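Local coordinates for glutamate ABC superfamily ATP binding cassette transporter, binding protein (Enterococcus faecium DO, PDB 5EYF), which binds L-glutamate and, as a family 3 solute-binding protein, probably delivers it to an ABC transporter for uptake, at residues Gln39-Asp44 with Gly226-Ile231; Val43-Ala48 with Ala81-Met86; Lys47-Lys52 with Lys213-Ala218; Pro72-Gly77 with Lys94-Ser99; Ala108-Lys113 with Gly180-Asn185. All coordinates share one frame; numbering follows the deposited sequence. Where two conformers were deposited one is given.

Contact 1. Residues Gln39-Asp44 with Gly226-Ile231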
# COMPACT_ATOMS: atom_id res chain seq x y z
N GLN B 39 -13.04 -1.11 -21.03
CA GLN B 39 -12.75 -2.34 -20.30
C GLN B 39 -11.59 -2.13 -19.34
O GLN B 39 -10.73 -1.28 -19.56
CB GLN B 39 -12.37 -3.47 -21.27
CG GLN B 39 -13.45 -3.81 -22.28
CD GLN B 39 -13.00 -4.89 -23.22
OE1 GLN B 39 -11.90 -4.83 -23.77
NE2 GLN B 39 -13.82 -5.92 -23.40
N GLY B 40 -11.57 -2.92 -18.27
CA GLY B 40 -10.47 -2.88 -17.32
C GLY B 40 -10.93 -3.15 -15.90
O GLY B 40 -12.11 -3.28 -15.62
N PHE B 41 -9.95 -3.26 -15.01
CA PHE B 41 -10.22 -3.49 -13.60
C PHE B 41 -11.10 -2.39 -13.01
O PHE B 41 -12.03 -2.67 -12.25
CB PHE B 41 -8.88 -3.58 -12.85
CG PHE B 41 -8.99 -3.76 -11.36
CD1 PHE B 41 -9.29 -5.01 -10.83
CD2 PHE B 41 -8.72 -2.70 -10.49
CE1 PHE B 41 -9.37 -5.20 -9.46
CE2 PHE B 41 -8.77 -2.88 -9.12
CZ PHE B 41 -9.10 -4.13 -8.60
N ASP B 42 -10.76 -1.11 -13.26
CA ASP B 42 -11.58 -0.02 -12.72
C ASP B 42 -13.01 -0.11 -13.24
O ASP B 42 -13.96 0.11 -12.49
CB ASP B 42 -11.02 1.35 -13.11
CG ASP B 42 -9.80 1.78 -12.31
OD1 ASP B 42 -9.55 1.24 -11.20
OD2 ASP B 42 -9.11 2.72 -12.83
N VAL B 43 -13.17 -0.39 -14.55
CA VAL B 43 -14.49 -0.57 -15.14
C VAL B 43 -15.25 -1.70 -14.45
O VAL B 43 -16.45 -1.58 -14.14
CB VAL B 43 -14.36 -0.81 -16.65
CG1 VAL B 43 -15.72 -1.21 -17.26
CG2 VAL B 43 -13.83 0.44 -17.33
N ASP B 44 -14.58 -2.83 -14.23
CA ASP B 44 -15.29 -3.98 -13.63
C ASP B 44 -15.66 -3.72 -12.17
O ASP B 44 -16.73 -4.15 -11.70
CB ASP B 44 -14.44 -5.25 -13.74
CG ASP B 44 -14.49 -5.85 -15.15
OD1 ASP B 44 -15.23 -5.32 -16.02
OD2 ASP B 44 -13.79 -6.85 -15.38
N GLY B 226 -16.27 -12.40 -2.28
CA GLY B 226 -15.35 -12.87 -3.28
C GLY B 226 -15.48 -12.20 -4.63
O GLY B 226 -14.75 -12.57 -5.56
N THR B 227 -16.42 -11.26 -4.78
CA THR B 227 -16.55 -10.54 -6.04
C THR B 227 -15.31 -9.73 -6.33
O THR B 227 -14.82 -9.71 -7.46
CB THR B 227 -17.77 -9.61 -5.98
OG1 THR B 227 -18.97 -10.38 -5.75
CG2 THR B 227 -17.89 -8.80 -7.30
N TYR B 228 -14.78 -9.05 -5.31
CA TYR B 228 -13.53 -8.31 -5.49
C TYR B 228 -12.43 -9.25 -5.96
O TYR B 228 -11.71 -8.96 -6.94
CB TYR B 228 -13.14 -7.61 -4.20
CG TYR B 228 -11.80 -6.93 -4.30
CD1 TYR B 228 -11.71 -5.62 -4.73
CD2 TYR B 228 -10.61 -7.61 -3.98
CE1 TYR B 228 -10.47 -4.98 -4.86
CE2 TYR B 228 -9.38 -7.00 -4.09
CZ TYR B 228 -9.31 -5.68 -4.53
OH TYR B 228 -8.06 -5.12 -4.61
N ASP B 229 -12.27 -10.38 -5.27
CA ASP B 229 -11.17 -11.29 -5.58
C ASP B 229 -11.30 -11.83 -7.01
O ASP B 229 -10.29 -11.94 -7.72
CB ASP B 229 -11.14 -12.42 -4.54
CG ASP B 229 -11.02 -11.89 -3.10
OD1 ASP B 229 -11.94 -11.24 -2.57
OD2 ASP B 229 -10.00 -12.14 -2.47
N LYS B 230 -12.53 -12.12 -7.46
CA LYS B 230 -12.71 -12.61 -8.82
C LYS B 230 -12.28 -11.55 -9.83
O LYS B 230 -11.62 -11.86 -10.83
CB LYS B 230 -14.18 -13.00 -9.02
CG LYS B 230 -14.44 -13.83 -10.25
CD LYS B 230 -15.87 -14.33 -10.30
CE LYS B 230 -16.03 -15.40 -11.40
NZ LYS B 230 -17.47 -15.79 -11.65
N ILE B 231 -12.67 -10.29 -9.60
CA ILE B 231 -12.31 -9.22 -10.53
C ILE B 231 -10.79 -9.00 -10.54
O ILE B 231 -10.18 -8.80 -11.60
CB ILE B 231 -13.07 -7.94 -10.17
CG1 ILE B 231 -14.57 -8.11 -10.36
CG2 ILE B 231 -12.56 -6.73 -10.99
CD1 ILE B 231 -15.40 -6.99 -9.77
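Ile231 and Phe41 carry most of this contact, with Asp44 closing it from one helical turn further on. The CG2 methyl of Ile231 is the shared point: it lies 3.7 Å from CD1 of Phe41 and 3.6 Å from CB of Asp44, wedged between two side chains that rise from the first turn of helix 41-54. Its longer branch reaches the backbone of the same Asp44, CD1 of Ile231 lying 3.7 Å from the Asp44 O. The Phe41 side chain stands with CG anti to the backbone N (chi1 178°), which carries the ring across the gap to helix 227-235, where the Ile231 side chain crosses it at about a right angle. The carbonyl O of Ile231 lies at the ring edge, in its plane, 4.0 Å from CD1 of Phe41. At the far end of the ring, CZ of Phe41 meets CE1 of Tyr228 at 4.1 Å, near the plane of the Phe41 ring. Asp44 gives this contact its CB; its carboxylate is taken up by Lys234 and Trp235. The Tyr228 hydroxyl reaches the backbone of Tyr102 and Val244. Gly40 and Gly226 are the N-caps of the two helices. The result is a helix-to-helix seam, apolar between these segments and flanked by the Asp44-Lys234 salt bridge, in which the last helix of the family 3 binding-protein fold packs on the start of an early one.

Contact 2. Residues Val43-Ala48 with Ala81-Met86. With GLU (glutamic acid), chain E.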
# COMPACT_ATOMS: atom_id res chain seq x y z
N VAL B 43 -13.17 -0.39 -14.55
CA VAL B 43 -14.49 -0.57 -15.14
C VAL B 43 -15.25 -1.70 -14.45
O VAL B 43 -16.45 -1.58 -14.14
CB VAL B 43 -14.36 -0.81 -16.65
CG1 VAL B 43 -15.72 -1.21 -17.26
CG2 VAL B 43 -13.83 0.44 -17.33
N ASP B 44 -14.58 -2.83 -14.23
CA ASP B 44 -15.29 -3.98 -13.63
C ASP B 44 -15.66 -3.72 -12.17
O ASP B 44 -16.73 -4.15 -11.70
CB ASP B 44 -14.44 -5.25 -13.74
CG ASP B 44 -14.49 -5.85 -15.15
OD1 ASP B 44 -15.23 -5.32 -16.02
OD2 ASP B 44 -13.79 -6.85 -15.38
N ILE B 45 -14.77 -3.07 -11.42
CA ILE B 45 -15.11 -2.68 -10.06
C ILE B 45 -16.32 -1.74 -10.07
O ILE B 45 -17.24 -1.87 -9.24
CB ILE B 45 -13.88 -2.04 -9.37
CG1 ILE B 45 -12.74 -3.09 -9.13
CG2 ILE B 45 -14.26 -1.40 -8.06
CD1 ILE B 45 -13.05 -4.10 -8.03
N ALA B 46 -16.34 -0.75 -10.98
CA ALA B 46 -17.48 0.16 -11.09
C ALA B 46 -18.78 -0.59 -11.34
O ALA B 46 -19.81 -0.29 -10.72
CB ALA B 46 -17.24 1.15 -12.22
N LYS B 47 -18.77 -1.53 -12.28
CA LYS B 47 -19.99 -2.29 -12.58
C LYS B 47 -20.44 -3.08 -11.36
O LYS B 47 -21.64 -3.11 -11.04
CB LYS B 47 -19.76 -3.22 -13.77
CG LYS B 47 -19.53 -2.48 -15.08
CD LYS B 47 -19.19 -3.43 -16.18
CE LYS B 47 -19.14 -2.72 -17.50
NZ LYS B 47 -19.09 -3.69 -18.64
N ALA B 48 -19.51 -3.73 -10.66
CA ALA B 48 -19.87 -4.53 -9.50
C ALA B 48 -20.44 -3.65 -8.38
O ALA B 48 -21.40 -4.04 -7.70
CB ALA B 48 -18.65 -5.31 -9.02
N ALA B 81 -18.71 9.67 -9.70
CA ALA B 81 -17.54 9.15 -9.01
C ALA B 81 -16.42 9.00 -10.02
O ALA B 81 -16.68 8.75 -11.21
CB ALA B 81 -17.85 7.79 -8.34
N ILE B 82 -15.17 9.14 -9.53
CA ILE B 82 -13.97 8.86 -10.32
C ILE B 82 -13.43 7.51 -9.91
O ILE B 82 -13.12 7.29 -8.73
CB ILE B 82 -12.87 9.91 -10.10
CG1 ILE B 82 -13.32 11.33 -10.42
CG2 ILE B 82 -11.66 9.53 -10.94
CD1 ILE B 82 -12.32 12.38 -9.85
N ILE B 83 -13.32 6.59 -10.85
CA ILE B 83 -12.55 5.37 -10.62
C ILE B 83 -11.57 5.27 -11.79
O ILE B 83 -11.91 4.81 -12.88
CB ILE B 83 -13.42 4.11 -10.41
CG1 ILE B 83 -12.55 2.95 -9.91
CG2 ILE B 83 -14.29 3.71 -11.62
CD1 ILE B 83 -13.41 1.76 -9.48
N ALA B 84 -10.35 5.74 -11.57
CA ALA B 84 -9.46 6.04 -12.69
C ALA B 84 -8.04 6.11 -12.16
O ALA B 84 -7.45 7.20 -12.12
CB ALA B 84 -9.85 7.36 -13.39
N THR B 85 -7.51 4.98 -11.69
CA THR B 85 -6.13 4.84 -11.17
C THR B 85 -5.73 6.03 -10.30
O THR B 85 -4.64 6.59 -10.44
CB THR B 85 -5.11 4.62 -12.30
OG1 THR B 85 -5.06 5.77 -13.19
CG2 THR B 85 -5.47 3.39 -13.11
N MSE B 86 -6.61 6.41 -9.38
CA MSE B 86 -6.42 7.67 -8.64
C MSE B 86 -5.92 7.47 -7.22
O MSE B 86 -6.63 6.91 -6.39
CB MSE B 86 -7.73 8.43 -8.58
CG MSE B 86 -7.53 9.87 -8.08
SE MSE B 86 -9.23 10.79 -8.33
CE MSE B 86 -8.78 12.48 -7.51
N GLU E . -2.08 6.96 -9.44
CA GLU E . -1.33 8.18 -9.79
C GLU E . -2.18 9.41 -9.55
O GLU E . -3.35 9.32 -9.14
CB GLU E . -0.84 8.15 -11.25
CG GLU E . -1.88 7.71 -12.28
CD GLU E . -2.96 8.76 -12.57
OE1 GLU E . -4.07 8.35 -12.93
OE2 GLU E . -2.69 9.98 -12.52
OXT GLU E . -1.72 10.56 -9.73
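Ile45 meets Ile83 through its CG2 branch, one turn into helix 41-54. CG2 of Ile45 lies 3.6 Å from CD1 of Ile83, and the Ile45 CB is 3.8 Å from the same methyl, while the longer CG1 branch leads off toward helix 227-235. The two isoleucines cross at about a right angle. Next along, the CB of Ala46 faces the other branch of Ile83, with CG2 at 4.0 Å; Ile83 thus straddles the helix surface, one methyl to each residue. A trans first torsion (-169°) extends its CD1 toward Ile45. Two residues beyond Ile83, Thr85 grips the bound glutamate twice: its carbonyl O accepts a hydrogen bond from the ligand amino N, 2.8 Å away, and its OG1 donates to ligand OE1 at 2.8 Å. The buried contact packs helix 41-54 against the segment that begins in strand 81-82; the parallel neighbour of that strand, 16-21, adds Trp19, which touches Ala46 and Ile83, and helix 227-235 lies beyond Ile45.

Contact 3. Residues Lys47-Lys52 with Lys213-Ala218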
# COMPACT_ATOMS: atom_id res chain seq x y z
N LYS B 47 -18.77 -1.53 -12.28
CA LYS B 47 -19.99 -2.29 -12.58
C LYS B 47 -20.44 -3.08 -11.36
O LYS B 47 -21.64 -3.11 -11.04
CB LYS B 47 -19.76 -3.22 -13.77
CG LYS B 47 -19.53 -2.48 -15.08
CD LYS B 47 -19.19 -3.43 -16.18
CE LYS B 47 -19.14 -2.72 -17.50
NZ LYS B 47 -19.09 -3.69 -18.64
N ALA B 48 -19.51 -3.73 -10.66
CA ALA B 48 -19.87 -4.53 -9.50
C ALA B 48 -20.44 -3.65 -8.38
O ALA B 48 -21.40 -4.04 -7.70
CB ALA B 48 -18.65 -5.31 -9.02
N ILE B 49 -19.87 -2.46 -8.17
CA ILE B 49 -20.38 -1.57 -7.14
C ILE B 49 -21.78 -1.13 -7.49
O ILE B 49 -22.67 -1.09 -6.63
CB ILE B 49 -19.45 -0.36 -6.98
CG1 ILE B 49 -18.15 -0.81 -6.34
CG2 ILE B 49 -20.13 0.73 -6.14
CD1 ILE B 49 -17.09 0.29 -6.33
N THR B 50 -22.00 -0.78 -8.75
CA THR B 50 -23.31 -0.34 -9.17
C THR B 50 -24.36 -1.41 -8.91
O THR B 50 -25.48 -1.10 -8.47
CB THR B 50 -23.27 0.03 -10.65
OG1 THR B 50 -22.26 1.03 -10.84
CG2 THR B 50 -24.62 0.66 -11.04
N LYS B 51 -24.02 -2.67 -9.15
CA LYS B 51 -25.01 -3.72 -8.87
C LYS B 51 -25.27 -3.89 -7.37
O LYS B 51 -26.40 -4.22 -6.97
CB LYS B 51 -24.55 -5.05 -9.49
CG LYS B 51 -24.48 -5.04 -11.03
CD LYS B 51 -25.83 -4.67 -11.67
CE LYS B 51 -25.83 -4.99 -13.17
NZ LYS B 51 -27.01 -4.44 -13.91
N LYS B 52 -24.25 -3.69 -6.53
CA LYS B 52 -24.49 -3.72 -5.09
C LYS B 52 -25.40 -2.56 -4.66
O LYS B 52 -26.29 -2.75 -3.82
CB LYS B 52 -23.17 -3.65 -4.32
CG LYS B 52 -22.23 -4.85 -4.50
CD LYS B 52 -22.89 -6.16 -4.13
CE LYS B 52 -21.84 -7.25 -3.99
NZ LYS B 52 -22.55 -8.57 -3.85
N LYS B 213 -21.01 6.48 1.49
CA LYS B 213 -21.29 5.34 2.37
C LYS B 213 -21.77 4.14 1.57
O LYS B 213 -21.39 3.00 1.87
CB LYS B 213 -22.33 5.73 3.42
CG LYS B 213 -21.79 6.49 4.61
CD LYS B 213 -22.89 6.81 5.63
CE LYS B 213 -23.09 8.31 5.81
NZ LYS B 213 -21.86 9.00 6.28
N ALA B 214 -22.62 4.37 0.56
CA ALA B 214 -23.09 3.28 -0.29
C ALA B 214 -21.94 2.62 -1.05
O ALA B 214 -21.92 1.39 -1.19
CB ALA B 214 -24.14 3.81 -1.27
N VAL B 215 -21.01 3.41 -1.59
CA VAL B 215 -19.86 2.85 -2.29
C VAL B 215 -19.00 2.02 -1.35
O VAL B 215 -18.56 0.91 -1.69
CB VAL B 215 -19.06 3.98 -2.95
CG1 VAL B 215 -17.70 3.48 -3.47
CG2 VAL B 215 -19.88 4.63 -4.08
N ASN B 216 -18.76 2.53 -0.14
CA ASN B 216 -17.94 1.76 0.80
C ASN B 216 -18.63 0.48 1.23
O ASN B 216 -17.97 -0.56 1.39
CB ASN B 216 -17.58 2.60 2.03
CG ASN B 216 -16.40 3.49 1.76
OD1 ASN B 216 -15.57 3.19 0.89
ND2 ASN B 216 -16.32 4.61 2.47
N GLN B 217 -19.95 0.52 1.41
CA GLN B 217 -20.69 -0.68 1.76
C GLN B 217 -20.63 -1.69 0.63
O GLN B 217 -20.49 -2.90 0.87
CB GLN B 217 -22.14 -0.31 2.09
CG GLN B 217 -23.06 -1.48 2.40
CD GLN B 217 -22.69 -2.17 3.69
OE1 GLN B 217 -22.16 -1.56 4.61
NE2 GLN B 217 -22.99 -3.47 3.77
N ALA B 218 -20.76 -1.22 -0.61
CA ALA B 218 -20.65 -2.09 -1.77
C ALA B 218 -19.30 -2.80 -1.80
O ALA B 218 -19.23 -4.02 -1.99
CB ALA B 218 -20.87 -1.28 -3.05
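Lys52 touches Ala218 with the base of its side chain. Its CB lies 3.5 Å from the CB of Ala218 and 3.9 Å from the Ala218 CA, near the point where the two backbones come closest. CG follows, 4.0 Å from the carbonyl O of Ala218 and 4.1 Å from its CB. The chain then bends at chi2 (-57°), so that CD and CE turn away from the 213-218 segment, and NZ ends in a salt bridge with Asp225, beyond that segment at the close of helix 209-225. A turn back on helix 41-54, Ile49 approaches the Ala218 methyl from another direction, its CG2 at 3.8 Å. The CD1 end of Ile49 reaches on to CG1 of Val215, a looser 4.3 Å. The Ala218 methyl thus sits between Ile49 and Lys52. The axes of the two short helix segments come within 8.9 Å and cross at 107°, with the small Ala218 at the closest backbone approach. Nearby, Ile202 of strand 198-205 touches both Ile49 and Val215, while Ile53 of helix 41-54 also meets Ala218 and Val215. The chemistry between the segments is apolar: methyl and methylene groups meet at the crossing, where the lysine lends only its aliphatic base, and its charge is carried off to be paired outside the two segments.

Contact 4. Residues Pro72-Gly77 with Lys94-Ser99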
# COMPACT_ATOMS: atom_id res chain seq x y z
N PRO B 72 -12.10 18.27 -12.02
CA PRO B 72 -13.07 19.25 -12.55
C PRO B 72 -14.40 18.64 -12.98
O PRO B 72 -15.45 19.18 -12.63
CB PRO B 72 -12.31 19.87 -13.73
CG PRO B 72 -10.89 19.81 -13.31
CD PRO B 72 -10.76 18.47 -12.59
N LEU B 73 -14.39 17.48 -13.65
CA LEU B 73 -15.63 16.83 -14.07
C LEU B 73 -16.43 16.32 -12.88
O LEU B 73 -17.66 16.43 -12.85
CB LEU B 73 -15.32 15.68 -15.02
CG LEU B 73 -14.89 16.16 -16.40
CD1 LEU B 73 -14.30 15.01 -17.20
CD2 LEU B 73 -16.11 16.73 -17.10
N LEU B 74 -15.73 15.74 -11.89
CA LEU B 74 -16.43 15.30 -10.68
C LEU B 74 -17.07 16.47 -9.95
O LEU B 74 -18.25 16.39 -9.56
CB LEU B 74 -15.45 14.57 -9.76
CG LEU B 74 -16.11 14.01 -8.49
CD1 LEU B 74 -17.08 12.87 -8.79
CD2 LEU B 74 -15.03 13.50 -7.54
N LYS B 75 -16.32 17.54 -9.71
CA LYS B 75 -16.85 18.62 -8.89
C LYS B 75 -17.95 19.38 -9.61
O LYS B 75 -18.81 19.99 -8.96
CB LYS B 75 -15.71 19.54 -8.44
CG LYS B 75 -14.68 18.80 -7.57
CD LYS B 75 -13.77 19.75 -6.80
CE LYS B 75 -14.54 20.61 -5.80
NZ LYS B 75 -14.90 19.85 -4.58
N ASN B 76 -17.99 19.30 -10.93
CA ASN B 76 -19.04 19.94 -11.70
C ASN B 76 -20.28 19.07 -11.86
O ASN B 76 -21.27 19.53 -12.42
CB ASN B 76 -18.50 20.30 -13.08
CG ASN B 76 -19.37 21.29 -13.77
OD1 ASN B 76 -19.58 22.39 -13.27
ND2 ASN B 76 -19.92 20.90 -14.92
N GLY B 77 -20.24 17.82 -11.39
CA GLY B 77 -21.40 16.95 -11.47
C GLY B 77 -21.55 16.18 -12.77
O GLY B 77 -22.57 15.49 -12.94
N LYS B 94 -8.60 17.54 0.15
CA LYS B 94 -9.20 18.86 0.21
C LYS B 94 -10.27 19.07 -0.85
O LYS B 94 -11.16 19.91 -0.67
CB LYS B 94 -8.13 19.93 0.05
CG LYS B 94 -6.96 19.71 0.96
CD LYS B 94 -7.40 19.74 2.38
CE LYS B 94 -6.20 19.89 3.29
NZ LYS B 94 -6.52 19.51 4.68
N GLN B 95 -10.17 18.33 -1.96
CA GLN B 95 -11.01 18.51 -3.15
C GLN B 95 -12.15 17.51 -3.23
O GLN B 95 -13.23 17.85 -3.72
CB GLN B 95 -10.14 18.39 -4.42
CG GLN B 95 -8.99 19.43 -4.54
CD GLN B 95 -8.06 19.15 -5.73
OE1 GLN B 95 -8.29 19.62 -6.85
NE2 GLN B 95 -7.00 18.38 -5.48
N VAL B 96 -11.92 16.27 -2.78
CA VAL B 96 -12.86 15.17 -2.93
C VAL B 96 -12.86 14.33 -1.66
O VAL B 96 -11.97 14.44 -0.82
CB VAL B 96 -12.51 14.29 -4.16
CG1 VAL B 96 -12.36 15.12 -5.44
CG2 VAL B 96 -11.24 13.48 -3.90
N ASP B 97 -13.89 13.52 -1.52
CA ASP B 97 -13.86 12.43 -0.56
C ASP B 97 -13.42 11.18 -1.30
O ASP B 97 -13.61 11.05 -2.51
CB ASP B 97 -15.23 12.20 0.08
CG ASP B 97 -15.59 13.25 1.11
OD1 ASP B 97 -14.68 13.98 1.59
OD2 ASP B 97 -16.81 13.32 1.46
N PHE B 98 -12.83 10.24 -0.57
CA PHE B 98 -12.40 8.98 -1.17
C PHE B 98 -13.04 7.79 -0.47
O PHE B 98 -13.17 7.77 0.76
CB PHE B 98 -10.88 8.80 -1.06
CG PHE B 98 -10.07 9.60 -2.06
CD1 PHE B 98 -9.97 9.17 -3.37
CD2 PHE B 98 -9.34 10.71 -1.65
CE1 PHE B 98 -9.20 9.86 -4.29
CE2 PHE B 98 -8.54 11.41 -2.57
CZ PHE B 98 -8.47 10.98 -3.89
N SER B 99 -13.37 6.77 -1.27
CA SER B 99 -13.71 5.46 -0.72
C SER B 99 -12.49 4.82 -0.04
O SER B 99 -11.34 5.29 -0.12
CB SER B 99 -14.16 4.50 -1.82
OG SER B 99 -13.06 4.11 -2.65
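Leu74 overlaps Val96 methyl against methyl, CD2 of the leucine 3.8 Å from CG1 of the valine, with the two side chains crossing at about a right angle. With chi1 at -178° the leucine extends away from its own N, which aims the branch from the helix at the strand. Beside this apolar pair runs the polar part of the contact. Lys75 starts toward the other segment and is then folded at chi3 and chi4, bringing NZ back to the carbonyl O of Gln95 in a 2.7 Å hydrogen bond. The nitrogen lies in the carbonyl plane, with a C=O...N angle of 149°. The same ammonium has a second partner, OD1 of Asn205, so two oxygens hold it. On the strand, the second methyl of Val96, CG2, sits 3.6 Å above one face of the Phe98 ring, offset toward its rim. A Schellman motif follows Lys75, with Gly77 taking the positive phi and its N bonded to the O of Leu74. Leu74 and Val96 both rest on Ala203, so helix 70-75 and strand 96-98 meet over strand 198-205, with which 96-98 pairs antiparallel.

Contact 5. Residues Ala108-Lys113 with Gly180-Asn185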
# COMPACT_ATOMS: atom_id res chain seq x y z
N ALA B 108 6.96 3.49 -10.30
CA ALA B 108 8.06 2.66 -10.78
C ALA B 108 8.64 3.25 -12.05
O ALA B 108 8.18 4.28 -12.55
CB ALA B 108 7.62 1.21 -11.05
N LEU B 109 9.68 2.58 -12.55
CA LEU B 109 10.41 3.00 -13.74
C LEU B 109 10.34 1.94 -14.82
O LEU B 109 10.51 0.76 -14.54
CB LEU B 109 11.89 3.21 -13.46
CG LEU B 109 12.30 4.28 -12.47
CD1 LEU B 109 13.82 4.38 -12.38
CD2 LEU B 109 11.68 5.63 -12.81
N LEU B 110 10.15 2.38 -16.06
CA LEU B 110 10.23 1.53 -17.23
C LEU B 110 11.40 2.00 -18.09
O LEU B 110 11.52 3.20 -18.37
CB LEU B 110 8.92 1.61 -18.04
CG LEU B 110 8.77 0.72 -19.28
CD1 LEU B 110 8.33 -0.65 -18.84
CD2 LEU B 110 7.76 1.31 -20.29
N VAL B 111 12.28 1.07 -18.48
CA VAL B 111 13.45 1.36 -19.29
C VAL B 111 13.56 0.30 -20.39
O VAL B 111 12.96 -0.77 -20.30
CB VAL B 111 14.76 1.40 -18.44
CG1 VAL B 111 14.69 2.48 -17.37
CG2 VAL B 111 15.02 0.05 -17.80
N LYS B 112 14.34 0.62 -21.42
CA LYS B 112 14.73 -0.41 -22.38
C LYS B 112 15.62 -1.44 -21.69
O LYS B 112 16.55 -1.09 -20.96
CB LYS B 112 15.47 0.23 -23.56
CG LYS B 112 15.86 -0.73 -24.67
CD LYS B 112 16.63 0.02 -25.75
CE LYS B 112 17.46 -0.92 -26.60
NZ LYS B 112 16.71 -1.36 -27.81
N LYS B 113 15.36 -2.72 -21.94
CA LYS B 113 16.26 -3.76 -21.44
C LYS B 113 17.71 -3.47 -21.78
O LYS B 113 18.04 -3.08 -22.91
CB LYS B 113 15.88 -5.13 -22.01
CG LYS B 113 14.65 -5.68 -21.37
CD LYS B 113 14.17 -6.91 -22.08
CE LYS B 113 12.86 -7.36 -21.46
NZ LYS B 113 12.55 -8.77 -21.81
N GLY B 180 0.86 -2.64 -17.95
CA GLY B 180 -0.01 -2.61 -19.11
C GLY B 180 0.72 -2.22 -20.37
O GLY B 180 0.33 -2.61 -21.48
N ILE B 181 1.81 -1.47 -20.22
CA ILE B 181 2.64 -1.08 -21.35
C ILE B 181 3.73 -2.11 -21.64
O ILE B 181 4.05 -2.38 -22.79
CB ILE B 181 3.24 0.31 -21.07
CG1 ILE B 181 2.14 1.34 -20.83
CG2 ILE B 181 4.16 0.73 -22.22
CD1 ILE B 181 2.61 2.60 -20.14
N ALA B 182 4.33 -2.72 -20.61
CA ALA B 182 5.43 -3.65 -20.85
C ALA B 182 4.93 -4.96 -21.44
O ALA B 182 5.67 -5.61 -22.20
CB ALA B 182 6.20 -3.92 -19.57
N ASP B 183 3.72 -5.38 -21.10
CA ASP B 183 3.14 -6.54 -21.77
C ASP B 183 3.03 -6.30 -23.27
O ASP B 183 3.21 -7.22 -24.07
CB ASP B 183 1.77 -6.87 -21.17
CG ASP B 183 1.84 -7.46 -19.77
OD1 ASP B 183 2.92 -7.95 -19.35
OD2 ASP B 183 0.81 -7.44 -19.07
N GLU B 184 2.73 -5.06 -23.68
CA GLU B 184 2.64 -4.77 -25.10
C GLU B 184 4.00 -4.64 -25.78
O GLU B 184 4.06 -4.68 -27.01
CB GLU B 184 1.85 -3.48 -25.33
CG GLU B 184 0.47 -3.48 -24.74
CD GLU B 184 -0.40 -4.60 -25.26
OE1 GLU B 184 -0.27 -5.74 -24.77
OE2 GLU B 184 -1.22 -4.33 -26.17
N ASN B 185 5.08 -4.47 -25.02
CA ASN B 185 6.35 -4.06 -25.61
C ASN B 185 7.53 -4.77 -24.96
O ASN B 185 8.15 -4.25 -24.02
CB ASN B 185 6.51 -2.54 -25.54
CG ASN B 185 5.35 -1.80 -26.19
OD1 ASN B 185 5.40 -1.44 -27.37
ND2 ASN B 185 4.30 -1.56 -25.42
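Helix 175-182 comes nearest strand 103-112 where the CA atoms of Leu110 and Ala182 are 7.9 Å apart, a gap that side chains alone bridge. Leu110 does so from the strand, dividing its two methyls between successive helix residues: CD1 meets CB of Ala182 at 4.0 Å, and CD2 meets CG2 of Ile181 at 4.1 Å. The first torsion of Leu110, close to trans at -177°, holds the fork out from the sheet toward the helix. Ile181 answers with its short branch, CG2, and its side chain runs at a slant to that of Leu110. Leu163 and Leu190 also touch Leu110, while Phe160 and Met171 touch Ile181, extending the apolar layer between the sheet and the helices on this side. Further along, Asn185 folds back: its ND2 donates to the carbonyl O of Ile181 at 2.8 Å. This bond is nearly straight, with an N-H...O angle of 172°, and the acceptor lies in the amide plane of Asn185, which holds that amide in a set rotation. The backbone N of Asn185 also bonds to the O of Ala182. Helix and strand are thus joined by modest methyl contacts without direct polar links, while the directional bonds are spent within segment 180-185, shaping the chain between Ile181 and Asn185.

How the contacts relate
Helix 41-54 opens three of the five contacts in turn. Contact 1 joins its start to helix 227-235 and closes the widest loop, 181 residues, which encloses contacts 3, 4 and 5. Contact 2 closes a short loop of 32 residues back onto the same helix, and a probable hydrogen bond from the Thr85 N to Asp42 ties it to contact 1. Contact 3 takes the helix on to 209-225, and its loop also holds contacts 4 and 5. Contact 4 crosses contact 2 along the chain and touches it where Leu74 packs on Ile82. Contact 5 follows in series, about 31 Å from contact 4 between centres, yet strands 96-98 and 103-112 belong to one mixed sheet.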